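PDB 4KKM: polyprenyl synthetase from Zymomonas mobilis subsp. mobilis, which probably catalyses the condensation of isoprenoid diphosphates into longer prenyl diphosphates, as a member of the FPP/GGPP synthase family. Local coordinates for residues D37-F42 with A63-G68; L144-L149 with Q166-A171; H155-V160 with M221-K226; F194-I199 with S276-E281; D292-H297 with S310-I315. All coordinates share one frame; numbering follows the deposited sequence.

Contact 1: D37-F42 with A63-G68; sequences DIDRLF and AAIGGG
D39 reaches from helix 24-45 to the loop that follows helix 54-64 and takes a hydrogen bond from G66. The bond is short and nearly straight: G66 N lies 2.8 Å from D39 OD1, with 173° at the hydrogen. The N-H comes from 40° above the carboxylate plane. CG of D39 stands beside the backbone N, anti to the carbonyl carbon (chi1 -83°), which brings the carboxylate to the loop. One turn on, the F42 ring lies flat against A64. The methyl CB of A64 sits 3.6 Å from the centroid of the F42 ring, a CH-pi contact over the centre of one face. CB of F42 also meets CG1 of I65 at 3.8 Å. In the second shell, R70 makes a salt bridge to D39 OD1 and also bonds the carbonyl O of A64. With an alanine at D39, R70 would probably lose its carboxylate mate and G66 N its acceptor, leaving the glycine loop freer to move. K122, on strand 122-123, bonds weakly to the carbonyls of I65 and G66. In this all-helical isoprenoid synthase fold, helix 87-109 lies against both segments, touching F42 through C99 and A63 through I106.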
# COMPACT_ATOMS: atom_id res chain seq x y z
N ASP B 37 -23.81 -2.12 -3.49
CA ASP B 37 -23.16 -0.82 -3.55
C ASP B 37 -21.64 -0.94 -3.72
O ASP B 37 -21.04 -0.20 -4.49
CB ASP B 37 -23.49 -0.01 -2.30
CG ASP B 37 -24.90 0.54 -2.32
OD1 ASP B 37 -25.38 0.88 -3.43
OD2 ASP B 37 -25.53 0.63 -1.24
N ILE B 38 -21.04 -1.88 -2.99
CA ILE B 38 -19.59 -2.08 -3.06
C ILE B 38 -19.20 -2.59 -4.44
O ILE B 38 -18.19 -2.17 -4.99
CB ILE B 38 -19.08 -3.01 -1.93
CG1 ILE B 38 -19.23 -2.31 -0.58
CG2 ILE B 38 -17.61 -3.41 -2.15
CD1 ILE B 38 -18.43 -1.01 -0.47
N ASP B 39 -20.02 -3.47 -5.03
CA ASP B 39 -19.78 -3.91 -6.41
C ASP B 39 -19.85 -2.76 -7.41
O ASP B 39 -18.99 -2.64 -8.30
CB ASP B 39 -20.76 -5.02 -6.83
CG ASP B 39 -20.32 -6.40 -6.38
OD1 ASP B 39 -19.17 -6.55 -5.90
OD2 ASP B 39 -21.11 -7.35 -6.52
N ARG B 40 -20.87 -1.92 -7.28
CA ARG B 40 -21.00 -0.73 -8.11
C ARG B 40 -19.78 0.18 -7.98
O ARG B 40 -19.23 0.66 -8.97
CB ARG B 40 -22.26 0.07 -7.75
CG ARG B 40 -22.22 1.51 -8.26
CD ARG B 40 -23.50 2.28 -7.95
NE ARG B 40 -23.75 2.39 -6.51
CZ ARG B 40 -23.24 3.34 -5.73
NH1 ARG B 40 -22.43 4.26 -6.23
NH2 ARG B 40 -23.53 3.35 -4.44
N LEU B 41 -19.36 0.41 -6.74
CA LEU B 41 -18.27 1.34 -6.48
C LEU B 41 -16.92 0.85 -7.03
O LEU B 41 -16.16 1.63 -7.60
CB LEU B 41 -18.19 1.65 -4.97
CG LEU B 41 -19.37 2.46 -4.43
CD1 LEU B 41 -19.36 2.50 -2.91
CD2 LEU B 41 -19.35 3.87 -5.01
N PHE B 42 -16.64 -0.44 -6.86
CA PHE B 42 -15.41 -1.00 -7.39
C PHE B 42 -15.40 -0.95 -8.92
O PHE B 42 -14.39 -0.62 -9.53
CB PHE B 42 -15.20 -2.45 -6.92
CG PHE B 42 -14.37 -2.58 -5.67
CD1 PHE B 42 -13.07 -2.10 -5.64
CD2 PHE B 42 -14.88 -3.20 -4.55
CE1 PHE B 42 -12.29 -2.23 -4.49
CE2 PHE B 42 -14.11 -3.34 -3.40
CZ PHE B 42 -12.82 -2.85 -3.38
N ALA B 63 -10.89 -9.87 -8.51
CA ALA B 63 -10.71 -10.08 -7.07
C ALA B 63 -11.70 -9.26 -6.26
O ALA B 63 -12.27 -9.76 -5.29
CB ALA B 63 -9.29 -9.72 -6.66
N ALA B 64 -11.88 -8.00 -6.65
CA ALA B 64 -12.66 -7.05 -5.85
C ALA B 64 -14.17 -7.11 -6.07
O ALA B 64 -14.94 -6.82 -5.15
CB ALA B 64 -12.16 -5.63 -6.09
N ILE B 65 -14.59 -7.47 -7.28
CA ILE B 65 -16.01 -7.45 -7.63
C ILE B 65 -16.65 -8.82 -7.51
O ILE B 65 -16.07 -9.83 -7.91
CB ILE B 65 -16.23 -6.91 -9.06
CG1 ILE B 65 -15.75 -5.46 -9.16
CG2 ILE B 65 -17.70 -7.01 -9.46
CD1 ILE B 65 -15.85 -4.89 -10.57
N GLY B 66 -17.86 -8.85 -6.95
CA GLY B 66 -18.62 -10.08 -6.82
C GLY B 66 -18.01 -10.98 -5.77
O GLY B 66 -17.63 -12.11 -6.05
N GLY B 67 -17.91 -10.46 -4.55
CA GLY B 67 -17.29 -11.18 -3.45
C GLY B 67 -18.11 -12.37 -2.97
O GLY B 67 -18.64 -13.14 -3.77
N GLY B 68 -18.23 -12.50 -1.66
CA GLY B 68 -17.71 -11.51 -0.74
C GLY B 68 -18.85 -10.98 0.10
O GLY B 68 -19.78 -10.36 -0.42

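Contact 2: L144-L149 with Q166-A171; sequences LAFEIL and QALAIA
F146 and L168 have the nearest CA atoms, 8.1 Å apart, in two nearly antiparallel segments of a helical hairpin at the dimer interface. The axes of 144-149 and 166-171 come within 10.8 Å, and their directions differ by 165°. No hydrogen bond crosses between them; the touching side chains are all apolar. L168 is the central side chain. Its CG stands anti to the backbone N (chi1 -174°), which carries CD2 across to the other helix. L168 CD2 lies 3.6 Å from CD1 of L149, where the two leucines cross obliquely, and 3.9 Å from CB of A145. L168 CD2 also sits over one face of the F146 ring, displaced toward the rim, as a CH-pi contact 4.2 Å from the centroid. The edge of that ring faces A169. CE1 of F146 is 3.8 Å from A169 CB, and the backbone N of A169 lies in the ring plane. F146 stacks on F146 of the second subunit, while A169 packs on A143 of that subunit. An alanine in place of F146 would probably open a gap beside L168 and A169 and leave F146 of the second subunit without its stacking partner. Within the chain, I97 and C99 of helix 87-109 back L168 and A145 respectively, and F213 of helix 208-221 also touches L168.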
# COMPACT_ATOMS: atom_id res chain seq x y z
N LEU B 144 -4.59 1.75 -4.03
CA LEU B 144 -5.91 2.29 -4.33
C LEU B 144 -6.67 2.68 -3.06
O LEU B 144 -7.40 3.68 -3.05
CB LEU B 144 -6.74 1.29 -5.16
CG LEU B 144 -8.09 1.81 -5.64
CD1 LEU B 144 -7.89 3.04 -6.53
CD2 LEU B 144 -8.85 0.72 -6.39
N ALA B 145 -6.50 1.90 -1.99
CA ALA B 145 -7.17 2.19 -0.73
C ALA B 145 -6.86 3.61 -0.26
O ALA B 145 -7.75 4.34 0.20
CB ALA B 145 -6.74 1.19 0.35
N PHE B 146 -5.60 4.01 -0.40
CA PHE B 146 -5.16 5.31 0.10
C PHE B 146 -5.56 6.43 -0.85
O PHE B 146 -5.88 7.54 -0.40
CB PHE B 146 -3.65 5.30 0.39
CG PHE B 146 -3.28 4.37 1.50
CD1 PHE B 146 -3.47 4.75 2.83
CD2 PHE B 146 -2.78 3.11 1.23
CE1 PHE B 146 -3.16 3.88 3.86
CE2 PHE B 146 -2.47 2.24 2.26
CZ PHE B 146 -2.65 2.62 3.58
N GLU B 147 -5.56 6.14 -2.15
CA GLU B 147 -6.09 7.09 -3.12
C GLU B 147 -7.55 7.42 -2.81
O GLU B 147 -7.94 8.59 -2.82
CB GLU B 147 -5.97 6.58 -4.56
CG GLU B 147 -6.33 7.65 -5.59
CD GLU B 147 -6.29 7.16 -7.02
OE1 GLU B 147 -5.74 6.07 -7.27
OE2 GLU B 147 -6.82 7.88 -7.91
N ILE B 148 -8.34 6.39 -2.52
CA ILE B 148 -9.76 6.58 -2.23
C ILE B 148 -9.97 7.46 -1.00
O ILE B 148 -10.77 8.40 -1.02
CB ILE B 148 -10.48 5.22 -2.02
CG1 ILE B 148 -10.52 4.41 -3.32
CG2 ILE B 148 -11.90 5.43 -1.48
CD1 ILE B 148 -10.84 2.94 -3.09
N LEU B 149 -9.24 7.16 0.07
CA LEU B 149 -9.39 7.91 1.32
C LEU B 149 -8.96 9.36 1.21
O LEU B 149 -9.41 10.21 1.99
CB LEU B 149 -8.62 7.24 2.46
CG LEU B 149 -9.18 5.94 3.02
CD1 LEU B 149 -8.32 5.46 4.18
CD2 LEU B 149 -10.63 6.15 3.47
N GLN B 166 -4.07 7.80 8.29
CA GLN B 166 -3.13 7.34 9.31
C GLN B 166 -3.59 6.04 9.96
O GLN B 166 -2.81 5.10 10.11
CB GLN B 166 -2.91 8.40 10.39
CG GLN B 166 -1.98 7.91 11.49
CD GLN B 166 -1.29 9.03 12.24
OE1 GLN B 166 -1.87 10.09 12.47
NE2 GLN B 166 -0.04 8.80 12.62
N ALA B 167 -4.87 5.98 10.32
CA ALA B 167 -5.43 4.78 10.94
C ALA B 167 -5.35 3.58 10.01
O ALA B 167 -5.00 2.49 10.43
CB ALA B 167 -6.88 5.02 11.36
N LEU B 168 -5.66 3.78 8.73
CA LEU B 168 -5.57 2.67 7.78
C LEU B 168 -4.14 2.16 7.61
O LEU B 168 -3.90 0.95 7.56
CB LEU B 168 -6.18 3.04 6.43
CG LEU B 168 -6.23 1.85 5.47
CD1 LEU B 168 -7.15 0.77 6.03
CD2 LEU B 168 -6.66 2.27 4.07
N ALA B 169 -3.17 3.07 7.50
CA ALA B 169 -1.78 2.68 7.27
C ALA B 169 -1.23 1.88 8.44
O ALA B 169 -0.52 0.89 8.26
CB ALA B 169 -0.90 3.89 6.97
N ILE B 170 -1.57 2.33 9.65
CA ILE B 170 -1.18 1.60 10.85
C ILE B 170 -1.87 0.24 10.90
O ILE B 170 -1.23 -0.79 11.16
CB ILE B 170 -1.50 2.42 12.11
CG1 ILE B 170 -0.63 3.69 12.14
CG2 ILE B 170 -1.29 1.58 13.36
CD1 ILE B 170 -1.03 4.67 13.24
N ALA B 171 -3.17 0.22 10.61
CA ALA B 171 -3.93 -1.03 10.64
C ALA B 171 -3.50 -2.04 9.56
O ALA B 171 -3.76 -3.24 9.68
CB ALA B 171 -5.42 -0.75 10.50

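Contact 3: H155-V160 with M221-K226; sequences HTDPHV and MGRQNK
V160 puts one methyl, CG2, between two flat polar groups, the ring of H155 and the guanidinium of R223. The ring of H155 has CG2 over its centre, 3.6 Å above the plane. The guanidinium of R223 has the same methyl over one face, displaced toward the rim, with V160 CG2 3.5 Å from R223 NE. The contact joins a helix start to a helix end. D157 is the N-cap of helix 158-172, and R223 is the C-prime residue of a Schellman motif that closes helix 208-221. In that motif Q224 N bonds A219 O and R223 N bonds I220 O. The side chain of R223 is bent at chi2 and chi3 (-35° and -72°), which folds the guanidinium back over V160. Its NH1 bonds I220 O and its NH2 forms a salt bridge with E163, so the group is held at both ends. Toward R223, D157 contributes charge rather than a bond. D157 OD2 is 4.0 Å from R223 NE, well out of the guanidinium plane, and no N-H points at it. M221 packs against V160 as well. M221 SD lies 3.8 Å from V160 CG1, the two side chains crossing at about a right angle, and approaches the H155 ring from the edge at 5.3 Å from the centroid. P158 and H159 carry this corner to the second subunit, where they pack on L162 and P158 of that subunit. The cap itself is made by D157 OD1, which accepts from H159 N at 2.9 Å. The N-H of D157 in turn meets H155 ND1, only 2° out of the imidazole plane.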
# COMPACT_ATOMS: atom_id res chain seq x y z
N HIS B 155 -14.73 13.28 2.83
CA HIS B 155 -15.15 14.27 3.82
C HIS B 155 -14.52 15.61 3.49
O HIS B 155 -13.34 15.68 3.16
CB HIS B 155 -14.76 13.84 5.23
CG HIS B 155 -15.57 14.48 6.31
ND1 HIS B 155 -15.45 15.81 6.65
CD2 HIS B 155 -16.53 13.98 7.13
CE1 HIS B 155 -16.29 16.10 7.62
NE2 HIS B 155 -16.96 15.00 7.94
N THR B 156 -15.30 16.68 3.60
CA THR B 156 -14.80 18.01 3.30
C THR B 156 -13.69 18.41 4.27
O THR B 156 -12.73 19.06 3.89
CB THR B 156 -15.93 19.06 3.31
OG1 THR B 156 -16.52 19.10 4.61
CG2 THR B 156 -16.99 18.69 2.29
N ASP B 157 -13.82 17.97 5.52
CA ASP B 157 -12.81 18.22 6.54
C ASP B 157 -11.56 17.40 6.24
O ASP B 157 -11.61 16.16 6.25
CB ASP B 157 -13.35 17.86 7.93
CG ASP B 157 -12.45 18.33 9.06
OD1 ASP B 157 -11.24 18.58 8.84
OD2 ASP B 157 -12.95 18.46 10.20
N PRO B 158 -10.43 18.08 6.00
CA PRO B 158 -9.15 17.43 5.70
C PRO B 158 -8.61 16.59 6.86
O PRO B 158 -7.90 15.61 6.62
CB PRO B 158 -8.21 18.61 5.41
CG PRO B 158 -8.85 19.79 6.06
CD PRO B 158 -10.32 19.55 5.94
N HIS B 159 -8.93 16.97 8.09
CA HIS B 159 -8.46 16.21 9.24
C HIS B 159 -9.15 14.86 9.34
O HIS B 159 -8.55 13.89 9.80
CB HIS B 159 -8.63 17.00 10.54
CG HIS B 159 -7.74 18.20 10.64
ND1 HIS B 159 -6.38 18.09 10.85
CD2 HIS B 159 -8.01 19.52 10.56
CE1 HIS B 159 -5.85 19.30 10.89
NE2 HIS B 159 -6.81 20.19 10.71
N VAL B 160 -10.41 14.80 8.92
CA VAL B 160 -11.11 13.53 8.88
C VAL B 160 -10.38 12.57 7.96
O VAL B 160 -10.09 11.43 8.33
CB VAL B 160 -12.56 13.68 8.38
CG1 VAL B 160 -13.18 12.30 8.10
CG2 VAL B 160 -13.38 14.46 9.38
N MET B 221 -15.40 9.67 11.08
CA MET B 221 -16.35 10.29 10.15
C MET B 221 -17.43 11.05 10.92
O MET B 221 -18.01 12.01 10.41
CB MET B 221 -16.97 9.25 9.21
CG MET B 221 -16.00 8.65 8.17
SD MET B 221 -15.65 9.78 6.81
CE MET B 221 -17.16 9.63 5.86
N GLY B 222 -17.69 10.62 12.15
CA GLY B 222 -18.72 11.24 12.96
C GLY B 222 -18.21 12.32 13.90
O GLY B 222 -18.98 12.84 14.71
N ARG B 223 -16.93 12.65 13.78
CA ARG B 223 -16.27 13.64 14.65
C ARG B 223 -16.53 13.36 16.12
O ARG B 223 -16.84 14.28 16.88
CB ARG B 223 -16.70 15.08 14.33
CG ARG B 223 -16.54 15.53 12.89
CD ARG B 223 -15.30 14.93 12.23
NE ARG B 223 -14.03 15.48 12.70
CZ ARG B 223 -12.97 14.75 13.03
NH1 ARG B 223 -13.02 13.41 12.97
NH2 ARG B 223 -11.85 15.34 13.43
N GLN B 224 -16.40 12.10 16.53
CA GLN B 224 -16.75 11.70 17.89
C GLN B 224 -15.58 11.83 18.86
O GLN B 224 -14.42 11.81 18.46
CB GLN B 224 -17.30 10.27 17.88
CG GLN B 224 -18.58 10.14 17.08
CD GLN B 224 -19.72 10.93 17.71
OE1 GLN B 224 -20.08 10.70 18.86
NE2 GLN B 224 -20.26 11.88 16.95
N ASN B 225 -15.90 11.97 20.15
CA ASN B 225 -14.86 12.12 21.16
C ASN B 225 -14.12 10.82 21.46
O ASN B 225 -14.47 9.76 20.95
CB ASN B 225 -15.41 12.78 22.45
CG ASN B 225 -16.41 11.90 23.20
OD1 ASN B 225 -16.38 10.68 23.11
ND2 ASN B 225 -17.29 12.54 23.96
N LYS B 226 -13.09 10.91 22.30
CA LYS B 226 -12.23 9.78 22.61
C LYS B 226 -12.99 8.65 23.32
O LYS B 226 -12.76 7.47 23.04
CB LYS B 226 -11.05 10.24 23.46
CG LYS B 226 -10.08 9.14 23.87
CD LYS B 226 -9.54 8.39 22.66
CE LYS B 226 -8.27 7.63 23.00
NZ LYS B 226 -8.23 7.23 24.43

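Contact 4: F194-I199 with S276-E281; sequences FDLPTI and SLLGLE
L277 pushes its CD1 methyl into the first turn of helix 196-206, and most of the apolar contact runs through that one atom. CD1 of L277 meets CD1 of I199 at 3.5 Å, the two side chains reaching toward each other tip to tip. I199 has CG1 between its backbone N and carbonyl carbon (chi1 69°), the crowded position, and from there the chain extends toward L277. L277 CD1 also lies over the backbone where the helix begins, 3.5 Å from L196 N. The carbonyl C of D195 is 3.7 Å from L277 CD1. A second apolar pair lies alongside. CD2 of L196 is 4.0 Å from CD2 of L278, and these leucines cross at about a right angle. F274, from the same short helix 274-278 as L277, also touches both L196 and I199. In this all-helical prenyl synthase fold the contact sets the start of helix 196-206 against the end of helix 274-278, where G279 leads into helix 280-296. No hydrogen bond crosses between the segments; the capping bonds lie within 194-199. D195 is the N-cap of its helix, and D195 OD1 accepts from T198 twice, from OG1 at 2.6 Å and from N at 3.1 Å. F194 turns to I183 and A187 of helix 177-188, and F194 and T198 both pack on P52 of the second subunit.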
# COMPACT_ATOMS: atom_id res chain seq x y z
N PHE B 194 2.78 -22.02 19.51
CA PHE B 194 2.61 -20.72 20.14
C PHE B 194 1.73 -20.84 21.38
O PHE B 194 1.03 -21.84 21.54
CB PHE B 194 2.04 -19.70 19.15
CG PHE B 194 3.01 -19.26 18.10
CD1 PHE B 194 4.28 -19.81 18.03
CD2 PHE B 194 2.66 -18.26 17.20
CE1 PHE B 194 5.18 -19.39 17.06
CE2 PHE B 194 3.56 -17.83 16.25
CZ PHE B 194 4.82 -18.39 16.17
N ASP B 195 1.79 -19.85 22.26
CA ASP B 195 0.98 -19.85 23.47
C ASP B 195 -0.22 -18.93 23.32
O ASP B 195 -0.38 -18.27 22.29
CB ASP B 195 1.81 -19.44 24.70
CG ASP B 195 2.44 -18.06 24.55
OD1 ASP B 195 2.40 -17.49 23.44
OD2 ASP B 195 2.99 -17.54 25.54
N LEU B 196 -1.06 -18.87 24.35
CA LEU B 196 -2.25 -18.03 24.31
C LEU B 196 -1.98 -16.53 24.09
O LEU B 196 -2.63 -15.91 23.25
CB LEU B 196 -3.13 -18.27 25.55
CG LEU B 196 -4.51 -17.61 25.50
CD1 LEU B 196 -5.31 -18.13 24.30
CD2 LEU B 196 -5.27 -17.83 26.81
N PRO B 197 -1.02 -15.94 24.83
CA PRO B 197 -0.67 -14.54 24.54
C PRO B 197 -0.26 -14.27 23.09
O PRO B 197 -0.62 -13.23 22.54
CB PRO B 197 0.53 -14.29 25.47
CG PRO B 197 0.28 -15.19 26.63
CD PRO B 197 -0.32 -16.43 26.04
N THR B 198 0.48 -15.19 22.47
CA THR B 198 0.98 -14.94 21.12
C THR B 198 -0.11 -15.07 20.06
O THR B 198 -0.18 -14.26 19.13
CB THR B 198 2.19 -15.86 20.78
OG1 THR B 198 3.23 -15.66 21.75
CG2 THR B 198 2.74 -15.53 19.40
N ILE B 199 -0.98 -16.07 20.19
CA ILE B 199 -2.04 -16.20 19.19
C ILE B 199 -3.11 -15.14 19.42
O ILE B 199 -3.89 -14.84 18.52
CB ILE B 199 -2.67 -17.62 19.14
CG1 ILE B 199 -3.47 -17.89 20.41
CG2 ILE B 199 -1.59 -18.69 18.91
CD1 ILE B 199 -4.41 -19.08 20.29
N SER B 276 -7.41 -25.41 20.34
CA SER B 276 -6.42 -26.35 20.87
C SER B 276 -5.98 -25.93 22.27
O SER B 276 -5.76 -26.78 23.13
CB SER B 276 -5.21 -26.47 19.94
OG SER B 276 -4.49 -25.25 19.84
N LEU B 277 -5.84 -24.63 22.48
CA LEU B 277 -5.36 -24.10 23.76
C LEU B 277 -6.43 -24.04 24.84
O LEU B 277 -6.20 -24.46 25.97
CB LEU B 277 -4.72 -22.73 23.57
CG LEU B 277 -3.43 -22.74 22.74
CD1 LEU B 277 -2.90 -21.32 22.56
CD2 LEU B 277 -2.39 -23.63 23.38
N LEU B 278 -7.61 -23.52 24.50
CA LEU B 278 -8.67 -23.34 25.49
C LEU B 278 -9.50 -24.60 25.72
O LEU B 278 -10.07 -24.80 26.80
CB LEU B 278 -9.61 -22.21 25.07
CG LEU B 278 -9.05 -20.79 24.88
CD1 LEU B 278 -10.14 -19.86 24.36
CD2 LEU B 278 -8.45 -20.25 26.17
N GLY B 279 -9.57 -25.45 24.71
CA GLY B 279 -10.45 -26.61 24.76
C GLY B 279 -11.83 -26.21 24.27
O GLY B 279 -12.17 -25.03 24.28
N LEU B 280 -12.61 -27.19 23.84
CA LEU B 280 -13.91 -26.95 23.22
C LEU B 280 -14.87 -26.11 24.07
O LEU B 280 -15.39 -25.11 23.60
CB LEU B 280 -14.59 -28.27 22.85
CG LEU B 280 -15.97 -28.15 22.20
CD1 LEU B 280 -15.87 -27.39 20.89
CD2 LEU B 280 -16.59 -29.53 22.01
N GLU B 281 -15.10 -26.53 25.31
CA GLU B 281 -16.07 -25.85 26.18
C GLU B 281 -15.71 -24.40 26.48
O GLU B 281 -16.56 -23.51 26.43
CB GLU B 281 -16.25 -26.62 27.49
CG GLU B 281 -17.17 -27.82 27.38
CD GLU B 281 -17.39 -28.51 28.72
OE1 GLU B 281 -18.17 -27.99 29.54
OE2 GLU B 281 -16.77 -29.58 28.94

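Contact 5: D292-H297 with S310-I315; sequences DQAIAH and SIARYI
I295 CG1 and R313 CG both stand anti to the carbonyl carbon of their own residue, and this brings a methyl against one face of a guanidinium. In I295 chi1 is -73° and the chain then runs extended, so CD1 projects toward the other helix. In R313 the chain stays extended from CG to NE, bringing the guanidinium back across the isoleucine. The setting is an antiparallel helix pair near the C terminus, formed by helices 280-296 and 306-314. The short segment axes come within 9.4 Å, and their directions differ by 170°. Small residues face each other at the closest point: the CA atoms of A294 and A312 are 7.0 Å apart, and their CB methyls just meet at 4.5 Å. CG1 of I295 packs on CB of A312 at 4.0 Å. No hydrogen bond crosses the pair. At the outer side D292 brings a negative charge near R313. D292 OD1 is 4.2 Å from R313 NH1, which is beyond a salt bridge, and the carboxylate and guanidinium planes stand 65° apart. The charges probably still attract each other weakly. Other helices pack around the pair. L27 of helix 24-45 touches S310, I311 and Y314, while L74, L75 and A78 of helix 71-80 touch I311. H297 NE2 is hydrogen-bonded to D238 of helix 226-253. The guanidinium of R313 has I295 CD1 over its centre on one face, with the methyl 3.5 Å from R313 CZ; the two side chains cross at about a right angle.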
# COMPACT_ATOMS: atom_id res chain seq x y z
N ASP B 292 -21.46 -10.79 24.00
CA ASP B 292 -22.13 -9.98 25.02
C ASP B 292 -21.30 -8.75 25.38
O ASP B 292 -21.82 -7.65 25.49
CB ASP B 292 -22.40 -10.82 26.28
CG ASP B 292 -23.45 -11.89 26.05
OD1 ASP B 292 -24.29 -11.72 25.13
OD2 ASP B 292 -23.44 -12.90 26.78
N GLN B 293 -20.00 -8.96 25.57
CA GLN B 293 -19.08 -7.87 25.89
C GLN B 293 -19.04 -6.82 24.78
O GLN B 293 -19.06 -5.62 25.05
CB GLN B 293 -17.68 -8.42 26.17
CG GLN B 293 -17.58 -9.14 27.51
CD GLN B 293 -16.33 -9.98 27.63
OE1 GLN B 293 -15.31 -9.69 27.01
NE2 GLN B 293 -16.40 -11.03 28.44
N ALA B 294 -18.99 -7.28 23.53
CA ALA B 294 -18.98 -6.37 22.38
C ALA B 294 -20.22 -5.48 22.40
O ALA B 294 -20.13 -4.26 22.23
CB ALA B 294 -18.90 -7.17 21.06
N ILE B 295 -21.37 -6.10 22.64
CA ILE B 295 -22.63 -5.37 22.61
C ILE B 295 -22.72 -4.37 23.76
O ILE B 295 -23.21 -3.25 23.58
CB ILE B 295 -23.83 -6.35 22.58
CG1 ILE B 295 -23.92 -7.00 21.20
CG2 ILE B 295 -25.13 -5.63 22.94
CD1 ILE B 295 -24.90 -8.16 21.13
N ALA B 296 -22.21 -4.75 24.93
CA ALA B 296 -22.24 -3.88 26.10
C ALA B 296 -21.52 -2.55 25.88
O ALA B 296 -21.89 -1.54 26.47
CB ALA B 296 -21.69 -4.60 27.34
N HIS B 297 -20.50 -2.55 25.02
CA HIS B 297 -19.80 -1.31 24.68
C HIS B 297 -20.74 -0.30 24.03
O HIS B 297 -20.50 0.91 24.07
CB HIS B 297 -18.58 -1.57 23.77
CG HIS B 297 -17.54 -2.44 24.39
ND1 HIS B 297 -16.96 -2.16 25.61
CD2 HIS B 297 -16.96 -3.59 23.96
CE1 HIS B 297 -16.07 -3.11 25.90
NE2 HIS B 297 -16.06 -3.98 24.92
N SER B 310 -26.67 -6.68 15.92
CA SER B 310 -26.99 -7.86 15.12
C SER B 310 -25.75 -8.51 14.51
O SER B 310 -25.65 -9.73 14.45
CB SER B 310 -27.96 -7.49 13.99
OG SER B 310 -29.24 -7.20 14.51
N ILE B 311 -24.82 -7.67 14.06
CA ILE B 311 -23.60 -8.16 13.44
C ILE B 311 -22.80 -8.99 14.44
O ILE B 311 -22.33 -10.08 14.10
CB ILE B 311 -22.73 -7.01 12.88
CG1 ILE B 311 -23.40 -6.43 11.63
CG2 ILE B 311 -21.32 -7.49 12.57
CD1 ILE B 311 -22.82 -5.10 11.20
N ALA B 312 -22.69 -8.51 15.67
CA ALA B 312 -21.99 -9.23 16.72
C ALA B 312 -22.62 -10.60 16.99
O ALA B 312 -21.91 -11.61 17.12
CB ALA B 312 -21.95 -8.40 18.01
N ARG B 313 -23.94 -10.63 17.07
CA ARG B 313 -24.66 -11.89 17.29
C ARG B 313 -24.48 -12.81 16.08
O ARG B 313 -24.34 -14.03 16.22
CB ARG B 313 -26.14 -11.63 17.56
CG ARG B 313 -26.39 -10.71 18.75
CD ARG B 313 -27.80 -10.84 19.31
NE ARG B 313 -28.01 -9.99 20.48
CZ ARG B 313 -27.59 -10.28 21.70
NH1 ARG B 313 -26.92 -11.40 21.92
NH2 ARG B 313 -27.82 -9.45 22.71
N TYR B 314 -24.45 -12.20 14.89
CA TYR B 314 -24.25 -12.92 13.64
C TYR B 314 -22.90 -13.62 13.60
O TYR B 314 -22.77 -14.72 13.06
CB TYR B 314 -24.37 -11.93 12.48
CG TYR B 314 -24.07 -12.50 11.11
CD1 TYR B 314 -24.74 -13.61 10.63
CD2 TYR B 314 -23.12 -11.90 10.29
CE1 TYR B 314 -24.47 -14.12 9.38
CE2 TYR B 314 -22.85 -12.40 9.03
CZ TYR B 314 -23.53 -13.51 8.58
OH TYR B 314 -23.26 -14.02 7.33
N ILE B 315 -21.89 -12.99 14.20
CA ILE B 315 -20.56 -13.58 14.33
C ILE B 315 -20.57 -14.73 15.36
O ILE B 315 -19.72 -14.80 16.24
CB ILE B 315 -19.50 -12.49 14.68
CG1 ILE B 315 -19.61 -11.30 13.71
CG2 ILE B 315 -18.09 -13.04 14.63
CD1 ILE B 315 -18.52 -11.23 12.65

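Overall arrangement
From the N terminus, contact 1 comes first and brings helix 24-45 back to the end of helix 54-64. Contact 2 follows in series and closes the hairpin of helices 131-150 and 158-172. Contact 3 starts before contact 2 has closed, so the two cross. Both use helix 158-172, their centres are about 15 Å apart, and both touch the second subunit. Contact 3 then spans to the end of helix 208-221. Contact 4 crosses contact 3 in sequence, joining the start of helix 196-206 to 276-281; the centres of contacts 3 and 4 are about 38 Å apart. Contact 5 closes the last loop and shares helix 280-296 with contact 4. Contacts 1 and 4 lie on opposite sides of the chain's centre.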